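Local coordinates for sister chromatid cohesion protein (Chaetomium thermophilum, PDB 5T8V), which probably acts as a cohesin loader on chromatin, this chain being the C-terminal HEAT-repeat fragment of the Scc2/Nipped-B family protein, at residues T1069-E1083 and H1140-Q1154. Sequence-based numbering, arbitrary orientation.
Sequences TMVLRSLKEFLFSEE and HAFLAVEVLASINRQ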
ATOM      1  N   THR A1069      51.889  -5.598  -8.280  1.00 52.72           N
ATOM      2  CA  THR A1069      50.947  -6.020  -7.249  1.00 50.13           C
ATOM      3  C   THR A1069      51.693  -6.530  -6.025  1.00 49.34           C
ATOM      4  O   THR A1069      51.301  -6.250  -4.885  1.00 49.19           O
ATOM      5  CB  THR A1069      50.010  -7.104  -7.790  1.00 48.90           C
ATOM      6  OG1 THR A1069      49.282  -6.600  -8.915  1.00 49.16           O
ATOM      7  CG2 THR A1069      49.028  -7.567  -6.718  1.00 47.78           C
ATOM      8  N   MET A1070      52.780  -7.278  -6.242  1.00 44.18           N
ATOM      9  CA  MET A1070      53.593  -7.743  -5.120  1.00 43.15           C
ATOM     10  C   MET A1070      54.078  -6.585  -4.252  1.00 41.85           C
ATOM     11  O   MET A1070      54.218  -6.741  -3.034  1.00 40.80           O
ATOM     12  CB  MET A1070      54.783  -8.551  -5.636  1.00 44.64           C
ATOM     13  CG  MET A1070      54.404  -9.834  -6.375  1.00 44.65           C
ATOM     14  SD  MET A1070      53.597 -11.060  -5.328  1.00 43.07           S
ATOM     15  CE  MET A1070      51.863 -10.678  -5.583  1.00 42.08           C
ATOM     16  N   VAL A1071      54.339  -5.424  -4.852  1.00 39.04           N
ATOM     17  CA  VAL A1071      54.779  -4.261  -4.086  1.00 38.25           C
ATOM     18  C   VAL A1071      53.586  -3.546  -3.459  1.00 37.49           C
ATOM     19  O   VAL A1071      53.614  -3.168  -2.279  1.00 37.17           O
ATOM     20  CB  VAL A1071      55.591  -3.313  -4.990  1.00 39.27           C
ATOM     21  CG1 VAL A1071      56.087  -2.102  -4.204  1.00 40.04           C
ATOM     22  CG2 VAL A1071      56.761  -4.052  -5.632  1.00 39.72           C
ATOM     23  N   LEU A1072      52.521  -3.346  -4.241  1.00 38.90           N
ATOM     24  CA  LEU A1072      51.370  -2.601  -3.744  1.00 37.85           C
ATOM     25  C   LEU A1072      50.737  -3.291  -2.543  1.00 37.22           C
ATOM     26  O   LEU A1072      50.274  -2.623  -1.613  1.00 37.55           O
ATOM     27  CB  LEU A1072      50.338  -2.421  -4.858  1.00 36.01           C
ATOM     28  CG  LEU A1072      50.717  -1.462  -5.989  1.00 37.07           C
ATOM     29  CD1 LEU A1072      49.684  -1.529  -7.102  1.00 37.10           C
ATOM     30  CD2 LEU A1072      50.857  -0.036  -5.474  1.00 37.76           C
ATOM     31  N   ARG A1073      50.698  -4.624  -2.544  1.00 37.11           N
ATOM     32  CA  ARG A1073      50.107  -5.336  -1.415  1.00 36.68           C
ATOM     33  C   ARG A1073      50.941  -5.148  -0.154  1.00 36.45           C
ATOM     34  O   ARG A1073      50.392  -4.949   0.938  1.00 36.79           O
ATOM     35  CB  ARG A1073      49.952  -6.817  -1.756  1.00 37.19           C
ATOM     36  CG  ARG A1073      48.847  -7.087  -2.765  1.00 38.38           C
ATOM     37  CD  ARG A1073      48.786  -8.547  -3.177  1.00 40.32           C
ATOM     38  NE  ARG A1073      47.611  -8.824  -4.003  1.00 42.13           N
ATOM     39  CZ  ARG A1073      47.360  -9.991  -4.586  1.00 43.82           C
ATOM     40  NH1 ARG A1073      48.201 -11.008  -4.447  1.00 44.53           N
ATOM     41  NH2 ARG A1073      46.262 -10.143  -5.316  1.00 44.61           N
ATOM     42  N   SER A1074      52.267  -5.195  -0.288  1.00 32.08           N
ATOM     43  CA  SER A1074      53.138  -4.935   0.854  1.00 32.79           C
ATOM     44  C   SER A1074      52.903  -3.535   1.406  1.00 33.34           C
ATOM     45  O   SER A1074      52.657  -3.360   2.607  1.00 33.94           O
ATOM     46  CB  SER A1074      54.600  -5.115   0.447  1.00 33.12           C
ATOM     47  OG  SER A1074      55.460  -4.936   1.558  1.00 34.03           O
ATOM     48  N   LEU A1075      52.970  -2.519   0.538  1.00 35.11           N
ATOM     49  CA  LEU A1075      52.714  -1.157   0.997  1.00 35.72           C
ATOM     50  C   LEU A1075      51.336  -1.032   1.634  1.00 36.12           C
ATOM     51  O   LEU A1075      51.162  -0.275   2.597  1.00 37.75           O
ATOM     52  CB  LEU A1075      52.848  -0.174  -0.168  1.00 35.91           C
ATOM     53  CG  LEU A1075      54.187  -0.164  -0.913  1.00 36.71           C
ATOM     54  CD1 LEU A1075      54.186   0.922  -1.977  1.00 36.24           C
ATOM     55  CD2 LEU A1075      55.359   0.023   0.041  1.00 37.35           C
ATOM     56  N   LYS A1076      50.351  -1.772   1.122  1.00 43.12           N
ATOM     57  CA  LYS A1076      49.002  -1.704   1.672  1.00 44.13           C
ATOM     58  C   LYS A1076      48.963  -2.254   3.090  1.00 45.16           C
ATOM     59  O   LYS A1076      48.370  -1.642   3.986  1.00 46.24           O
ATOM     60  CB  LYS A1076      48.030  -2.468   0.770  1.00 43.82           C
ATOM     61  CG  LYS A1076      46.578  -2.414   1.228  1.00 44.36           C
ATOM     62  CD  LYS A1076      45.679  -3.185   0.280  1.00 44.84           C
ATOM     63  CE  LYS A1076      45.061  -4.401   0.951  1.00 46.51           C
ATOM     64  NZ  LYS A1076      44.499  -5.365  -0.040  1.00 46.74           N
ATOM     65  N   GLU A1077      49.585  -3.414   3.315  1.00 47.11           N
ATOM     66  CA  GLU A1077      49.648  -3.961   4.667  1.00 49.19           C
ATOM     67  C   GLU A1077      50.375  -3.005   5.605  1.00 50.10           C
ATOM     68  O   GLU A1077      49.888  -2.696   6.700  1.00 51.12           O
ATOM     69  CB  GLU A1077      50.335  -5.326   4.650  1.00 50.20           C
ATOM     70  CG  GLU A1077      49.593  -6.379   3.847  1.00 50.72           C
ATOM     71  CD  GLU A1077      48.178  -6.591   4.342  1.00 51.84           C
ATOM     72  OE1 GLU A1077      47.984  -6.629   5.576  1.00 52.77           O
ATOM     73  OE2 GLU A1077      47.261  -6.704   3.500  1.00 51.39           O
ATOM     74  N   PHE A1078      51.542  -2.518   5.180  1.00 40.49           N
ATOM     75  CA  PHE A1078      52.316  -1.604   6.013  1.00 41.94           C
ATOM     76  C   PHE A1078      51.487  -0.391   6.421  1.00 42.91           C
ATOM     77  O   PHE A1078      51.366  -0.077   7.611  1.00 43.83           O
ATOM     78  CB  PHE A1078      53.579  -1.171   5.268  1.00 41.49           C
ATOM     79  CG  PHE A1078      54.302  -0.021   5.910  1.00 41.99           C
ATOM     80  CD1 PHE A1078      54.632  -0.056   7.254  1.00 42.41           C
ATOM     81  CD2 PHE A1078      54.666   1.087   5.164  1.00 42.12           C
ATOM     82  CE1 PHE A1078      55.300   1.000   7.845  1.00 43.74           C
ATOM     83  CE2 PHE A1078      55.337   2.146   5.748  1.00 42.91           C
ATOM     84  CZ  PHE A1078      55.654   2.102   7.089  1.00 43.76           C
ATOM     85  N   LEU A1079      50.900   0.302   5.443  1.00 39.50           N
ATOM     86  CA  LEU A1079      50.163   1.526   5.745  1.00 40.66           C
ATOM     87  C   LEU A1079      48.912   1.238   6.571  1.00 41.83           C
ATOM     88  O   LEU A1079      48.591   1.985   7.504  1.00 43.28           O
ATOM     89  CB  LEU A1079      49.803   2.241   4.444  1.00 39.77           C
ATOM     90  CG  LEU A1079      51.020   2.769   3.681  1.00 40.21           C
ATOM     91  CD1 LEU A1079      50.688   3.019   2.222  1.00 39.12           C
ATOM     92  CD2 LEU A1079      51.541   4.039   4.335  1.00 42.43           C
ATOM     93  N   PHE A1080      48.195   0.160   6.248  1.00 49.62           N
ATOM     94  CA  PHE A1080      46.999  -0.188   7.009  1.00 51.75           C
ATOM     95  C   PHE A1080      47.335  -0.430   8.475  1.00 55.97           C
ATOM     96  O   PHE A1080      46.686   0.122   9.374  1.00 58.33           O
ATOM     97  CB  PHE A1080      46.329  -1.414   6.392  1.00 49.80           C
ATOM     98  CG  PHE A1080      45.366  -1.083   5.289  1.00 48.34           C
ATOM     99  CD1 PHE A1080      45.693  -0.148   4.322  1.00 47.53           C
ATOM    100  CD2 PHE A1080      44.133  -1.711   5.218  1.00 47.90           C
ATOM    101  CE1 PHE A1080      44.807   0.161   3.307  1.00 46.53           C
ATOM    102  CE2 PHE A1080      43.244  -1.409   4.205  1.00 47.10           C
ATOM    103  CZ  PHE A1080      43.582  -0.472   3.249  1.00 46.44           C
ATOM    104  N   SER A1081      48.349  -1.257   8.742  1.00 61.65           N
ATOM    105  CA  SER A1081      48.785  -1.439  10.122  1.00 64.82           C
ATOM    106  C   SER A1081      49.246  -0.119  10.728  1.00 69.55           C
ATOM    107  O   SER A1081      49.082   0.103  11.934  1.00 72.12           O
ATOM    108  CB  SER A1081      49.902  -2.482  10.195  1.00 63.73           C
ATOM    109  OG  SER A1081      51.055  -2.049   9.498  1.00 63.49           O
ATOM    110  N   GLU A1082      49.813   0.772   9.909  1.00 66.01           N
ATOM    111  CA  GLU A1082      50.162   2.104  10.385  1.00 69.96           C
ATOM    112  C   GLU A1082      48.931   2.933  10.723  1.00 74.60           C
ATOM    113  O   GLU A1082      49.058   3.958  11.399  1.00 77.04           O
ATOM    114  CB  GLU A1082      51.009   2.833   9.340  1.00 68.19           C
ATOM    115  CG  GLU A1082      52.462   2.394   9.309  1.00 67.29           C
ATOM    116  CD  GLU A1082      53.274   2.993  10.441  1.00 68.21           C
ATOM    117  OE1 GLU A1082      53.216   4.226  10.624  1.00 68.87           O
ATOM    118  OE2 GLU A1082      53.964   2.231  11.152  1.00 67.88           O
ATOM    119  N   GLU A1083      47.747   2.520  10.265  1.00 74.61           N
ATOM    120  CA  GLU A1083      46.513   3.185  10.670  1.00 79.33           C
ATOM    121  C   GLU A1083      45.898   2.547  11.908  1.00 86.42           C
ATOM    122  O   GLU A1083      45.449   3.262  12.810  1.00 89.79           O
ATOM    123  CB  GLU A1083      45.502   3.177   9.525  1.00 75.89           C
ATOM    124  CG  GLU A1083      45.869   4.122   8.406  1.00 73.54           C
ATOM    125  CD  GLU A1083      44.785   4.234   7.358  1.00 70.67           C
ATOM    126  OE1 GLU A1083      43.666   3.736   7.599  1.00 69.80           O
ATOM    127  OE2 GLU A1083      45.055   4.820   6.291  1.00 69.61           O
ATOM    128  N   HIS A1140      43.119  -4.065 -10.091  1.00 50.58           N
ATOM    129  CA  HIS A1140      44.479  -3.629  -9.793  1.00 48.92           C
ATOM    130  C   HIS A1140      44.510  -2.142  -9.454  1.00 47.70           C
ATOM    131  O   HIS A1140      45.039  -1.729  -8.408  1.00 46.80           O
ATOM    132  CB  HIS A1140      45.382  -3.938 -10.987  1.00 49.68           C
ATOM    133  CG  HIS A1140      46.841  -3.883 -10.673  1.00 49.94           C
ATOM    134  ND1 HIS A1140      47.747  -3.208 -11.462  1.00 51.13           N
ATOM    135  CD2 HIS A1140      47.554  -4.422  -9.657  1.00 49.67           C
ATOM    136  CE1 HIS A1140      48.956  -3.332 -10.944  1.00 51.27           C
ATOM    137  NE2 HIS A1140      48.866  -4.065  -9.848  1.00 50.38           N
ATOM    138  N   ALA A1141      43.937  -1.319 -10.333  1.00 47.58           N
ATOM    139  CA  ALA A1141      43.792   0.098 -10.033  1.00 47.07           C
ATOM    140  C   ALA A1141      43.112   0.300  -8.686  1.00 45.66           C
ATOM    141  O   ALA A1141      43.477   1.207  -7.927  1.00 45.58           O
ATOM    142  CB  ALA A1141      43.001   0.790 -11.144  1.00 48.32           C
ATOM    143  N   PHE A1142      42.124  -0.543  -8.363  1.00 42.96           N
ATOM    144  CA  PHE A1142      41.467  -0.416  -7.067  1.00 42.19           C
ATOM    145  C   PHE A1142      42.445  -0.657  -5.926  1.00 40.75           C
ATOM    146  O   PHE A1142      42.315  -0.049  -4.859  1.00 40.04           O
ATOM    147  CB  PHE A1142      40.291  -1.374  -6.927  1.00 43.01           C
ATOM    148  CG  PHE A1142      39.717  -1.395  -5.540  1.00 43.59           C
ATOM    149  CD1 PHE A1142      39.059  -0.284  -5.035  1.00 44.61           C
ATOM    150  CD2 PHE A1142      39.862  -2.506  -4.729  1.00 43.29           C
ATOM    151  CE1 PHE A1142      38.540  -0.289  -3.754  1.00 44.55           C
ATOM    152  CE2 PHE A1142      39.343  -2.517  -3.446  1.00 43.76           C
ATOM    153  CZ  PHE A1142      38.682  -1.405  -2.958  1.00 44.28           C
ATOM    154  N   LEU A1143      43.408  -1.561  -6.117  1.00 37.83           N
ATOM    155  CA  LEU A1143      44.453  -1.748  -5.118  1.00 37.29           C
ATOM    156  C   LEU A1143      45.283  -0.481  -4.972  1.00 37.58           C
ATOM    157  O   LEU A1143      45.559  -0.026  -3.853  1.00 37.66           O
ATOM    158  CB  LEU A1143      45.336  -2.937  -5.502  1.00 37.65           C
ATOM    159  CG  LEU A1143      46.488  -3.276  -4.553  1.00 38.14           C
ATOM    160  CD1 LEU A1143      45.973  -3.650  -3.177  1.00 37.58           C
ATOM    161  CD2 LEU A1143      47.333  -4.403  -5.128  1.00 38.46           C
ATOM    162  N   ALA A1144      45.678   0.116  -6.100  1.00 47.19           N
ATOM    163  CA  ALA A1144      46.454   1.352  -6.040  1.00 48.42           C
ATOM    164  C   ALA A1144      45.712   2.433  -5.258  1.00 49.24           C
ATOM    165  O   ALA A1144      46.244   3.000  -4.296  1.00 50.69           O
ATOM    166  CB  ALA A1144      46.781   1.835  -7.453  1.00 49.55           C
ATOM    167  N   VAL A1145      44.473   2.735  -5.659  1.00 43.99           N
ATOM    168  CA  VAL A1145      43.695   3.744  -4.946  1.00 44.60           C
ATOM    169  C   VAL A1145      43.442   3.323  -3.510  1.00 44.03           C
ATOM    170  O   VAL A1145      43.209   4.176  -2.648  1.00 44.94           O
ATOM    171  CB  VAL A1145      42.358   4.027  -5.666  1.00 45.07           C
ATOM    172  CG1 VAL A1145      41.526   2.781  -5.744  1.00 45.08           C
ATOM    173  CG2 VAL A1145      41.583   5.134  -4.959  1.00 45.60           C
ATOM    174  N   GLU A1146      43.461   2.021  -3.229  1.00 45.42           N
ATOM    175  CA  GLU A1146      43.313   1.569  -1.851  1.00 46.28           C
ATOM    176  C   GLU A1146      44.550   1.907  -1.034  1.00 47.10           C
ATOM    177  O   GLU A1146      44.457   2.089   0.186  1.00 47.70           O
ATOM    178  CB  GLU A1146      43.035   0.067  -1.818  1.00 46.87           C
ATOM    179  CG  GLU A1146      42.516  -0.443  -0.488  1.00 48.22           C
ATOM    180  CD  GLU A1146      42.065  -1.888  -0.560  1.00 49.36           C
ATOM    181  OE1 GLU A1146      42.095  -2.464  -1.668  1.00 48.99           O
ATOM    182  OE2 GLU A1146      41.681  -2.447   0.488  1.00 50.86           O
ATOM    183  N   VAL A1147      45.711   1.995  -1.685  1.00 47.07           N
ATOM    184  CA  VAL A1147      46.909   2.488  -1.011  1.00 46.35           C
ATOM    185  C   VAL A1147      46.856   4.004  -0.858  1.00 46.96           C
ATOM    186  O   VAL A1147      47.167   4.542   0.211  1.00 48.07           O
ATOM    187  CB  VAL A1147      48.165   2.034  -1.775  1.00 45.84           C
ATOM    188  CG1 VAL A1147      49.416   2.743  -1.254  1.00 46.75           C
ATOM    189  CG2 VAL A1147      48.331   0.527  -1.659  1.00 44.68           C
ATOM    190  N   LEU A1148      46.464   4.719  -1.918  1.00 44.26           N
ATOM    191  CA  LEU A1148      46.428   6.179  -1.844  1.00 45.34           C
ATOM    192  C   LEU A1148      45.418   6.660  -0.813  1.00 44.34           C
ATOM    193  O   LEU A1148      45.643   7.671  -0.140  1.00 44.87           O
ATOM    194  CB  LEU A1148      46.107   6.779  -3.212  1.00 46.75           C
ATOM    195  CG  LEU A1148      47.327   7.334  -3.944  1.00 48.23           C
ATOM    196  CD1 LEU A1148      48.318   6.220  -4.179  1.00 48.92           C
ATOM    197  CD2 LEU A1148      46.921   7.976  -5.260  1.00 47.90           C
ATOM    198  N   ALA A1149      44.289   5.961  -0.685  1.00 38.14           N
ATOM    199  CA  ALA A1149      43.301   6.343   0.315  1.00 39.13           C
ATOM    200  C   ALA A1149      43.904   6.303   1.709  1.00 40.21           C
ATOM    201  O   ALA A1149      43.675   7.207   2.518  1.00 41.60           O
ATOM    202  CB  ALA A1149      42.081   5.427   0.227  1.00 39.09           C
ATOM    203  N   SER A1150      44.692   5.268   2.006  1.00 44.43           N
ATOM    204  CA  SER A1150      45.382   5.206   3.289  1.00 45.69           C
ATOM    205  C   SER A1150      46.396   6.336   3.414  1.00 46.91           C
ATOM    206  O   SER A1150      46.417   7.063   4.416  1.00 48.74           O
ATOM    207  CB  SER A1150      46.065   3.845   3.445  1.00 45.08           C
ATOM    208  OG  SER A1150      46.778   3.766   4.665  1.00 46.24           O
ATOM    209  N   ILE A1151      47.246   6.501   2.395  1.00 40.57           N
ATOM    210  CA  ILE A1151      48.238   7.574   2.404  1.00 42.79           C
ATOM    211  C   ILE A1151      47.583   8.904   2.744  1.00 45.09           C
ATOM    212  O   ILE A1151      48.152   9.729   3.470  1.00 47.05           O
ATOM    213  CB  ILE A1151      48.966   7.634   1.045  1.00 41.61           C
ATOM    214  CG1 ILE A1151      49.869   6.406   0.878  1.00 39.95           C
ATOM    215  CG2 ILE A1151      49.778   8.930   0.912  1.00 43.17           C
ATOM    216  CD1 ILE A1151      50.501   6.278  -0.493  1.00 39.05           C
ATOM    217  N   ASN A1152      46.374   9.135   2.231  1.00 53.42           N
ATOM    218  CA  ASN A1152      45.706  10.414   2.433  1.00 55.25           C
ATOM    219  C   ASN A1152      45.033  10.488   3.799  1.00 55.51           C
ATOM    220  O   ASN A1152      45.088  11.529   4.464  1.00 55.98           O
ATOM    221  CB  ASN A1152      44.685  10.646   1.316  1.00 55.36           C
ATOM    222  CG  ASN A1152      44.066  12.027   1.367  1.00 56.05           C
ATOM    223  OD1 ASN A1152      44.702  13.017   1.005  1.00 56.63           O
ATOM    224  ND2 ASN A1152      42.815  12.100   1.809  1.00 55.42           N
ATOM    225  N   ARG A1153      44.399   9.395   4.234  1.00 50.03           N
ATOM    226  CA  ARG A1153      43.768   9.380   5.550  1.00 51.44           C
ATOM    227  C   ARG A1153      44.785   9.604   6.659  1.00 53.01           C
ATOM    228  O   ARG A1153      44.454  10.198   7.691  1.00 53.40           O
ATOM    229  CB  ARG A1153      43.036   8.055   5.774  1.00 51.00           C
ATOM    230  CG  ARG A1153      41.780   7.880   4.932  1.00 50.64           C
ATOM    231  CD  ARG A1153      40.935   6.711   5.415  1.00 51.14           C
ATOM    232  NE  ARG A1153      41.725   5.501   5.647  1.00 51.59           N
ATOM    233  CZ  ARG A1153      42.046   4.612   4.710  1.00 50.92           C
ATOM    234  NH1 ARG A1153      41.659   4.786   3.453  1.00 50.01           N
ATOM    235  NH2 ARG A1153      42.764   3.543   5.031  1.00 51.07           N
ATOM    236  N   GLN A1154      46.021   9.138   6.471  1.00 57.00           N
ATOM    237  CA  GLN A1154      47.040   9.329   7.496  1.00 59.17           C
ATOM    238  C   GLN A1154      47.642  10.728   7.452  1.00 61.56           C
ATOM    239  O   GLN A1154      48.065  11.245   8.492  1.00 63.71           O
ATOM    240  CB  GLN A1154      48.143   8.287   7.336  1.00 58.75           C
ATOM    241  CG  GLN A1154      47.681   6.858   7.511  1.00 57.93           C
ATOM    242  CD  GLN A1154      48.812   5.864   7.358  1.00 58.18           C
ATOM    243  OE1 GLN A1154      49.908   6.066   7.883  1.00 58.99           O
ATOM    244  NE2 GLN A1154      48.557   4.786   6.627  1.00 56.97           N
TER
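Leu1079 and Leu1143 interlock the two helices as reciprocal knobs into holes, the first lodging among Val1147, Ser1150, Ile1151 and Gln1154, the second among Thr1069, Leu1072, Arg1073 and Lys1076. The segment axes run in the same general direction, crossing at 29° with a closest approach of 9.5 Å. Branch CD1 of Leu1079 does the apolar work in its hole, lying 3.7 Å from Val1147 CG1. With CG of Leu1143 anti to the backbone N (chi1 -180°), CD2 is carried to within 3.6 Å of Leu1072 CB while CD1 meets the aliphatic part of Lys1076. Within its own helix, Lys1076 CG lies over one face of the Phe1080 ring, offset toward the rim; the ring edge approaches Glu1146 O in plane.

A salt bridge and an accompanying hydrogen bond grip the Glu1083 carboxylate near the C-terminal ends of both segments. Arg1153 NH2 donates to Glu1083 OE1 at 2.7 Å and 161°, nearly in the guanidinium plane and on the carboxylate's syn side. Ser1150 OG donates to Glu1083 OE2 from above the carboxylate plane (2.6 Å). Glu1083 is poorly ordered, making these details approximate. Within its own helix, Ser1150 OG accepts from Gln1154 NE2 (2.8 Å), whose amide packs beside Leu1079 CB and on Glu1083 CG (NE2 to CG 3.3 Å). Shortening Gln1154 to an alanine would probably leave Ser1150 OG without this donor and thin the wall of the Leu1079 hole.

This is neighbouring-helix packing in an all-helical HEAT-repeat fold, with helix 1139-1154 in the sister chromatid cohesion C-terminus region. Met1070 and Ser1074 pack against helix 1026-1042; Ala1144 and Ile1151 rest on helix 1115-1133, while Val1145 and Leu1148 meet helix 1163-1169.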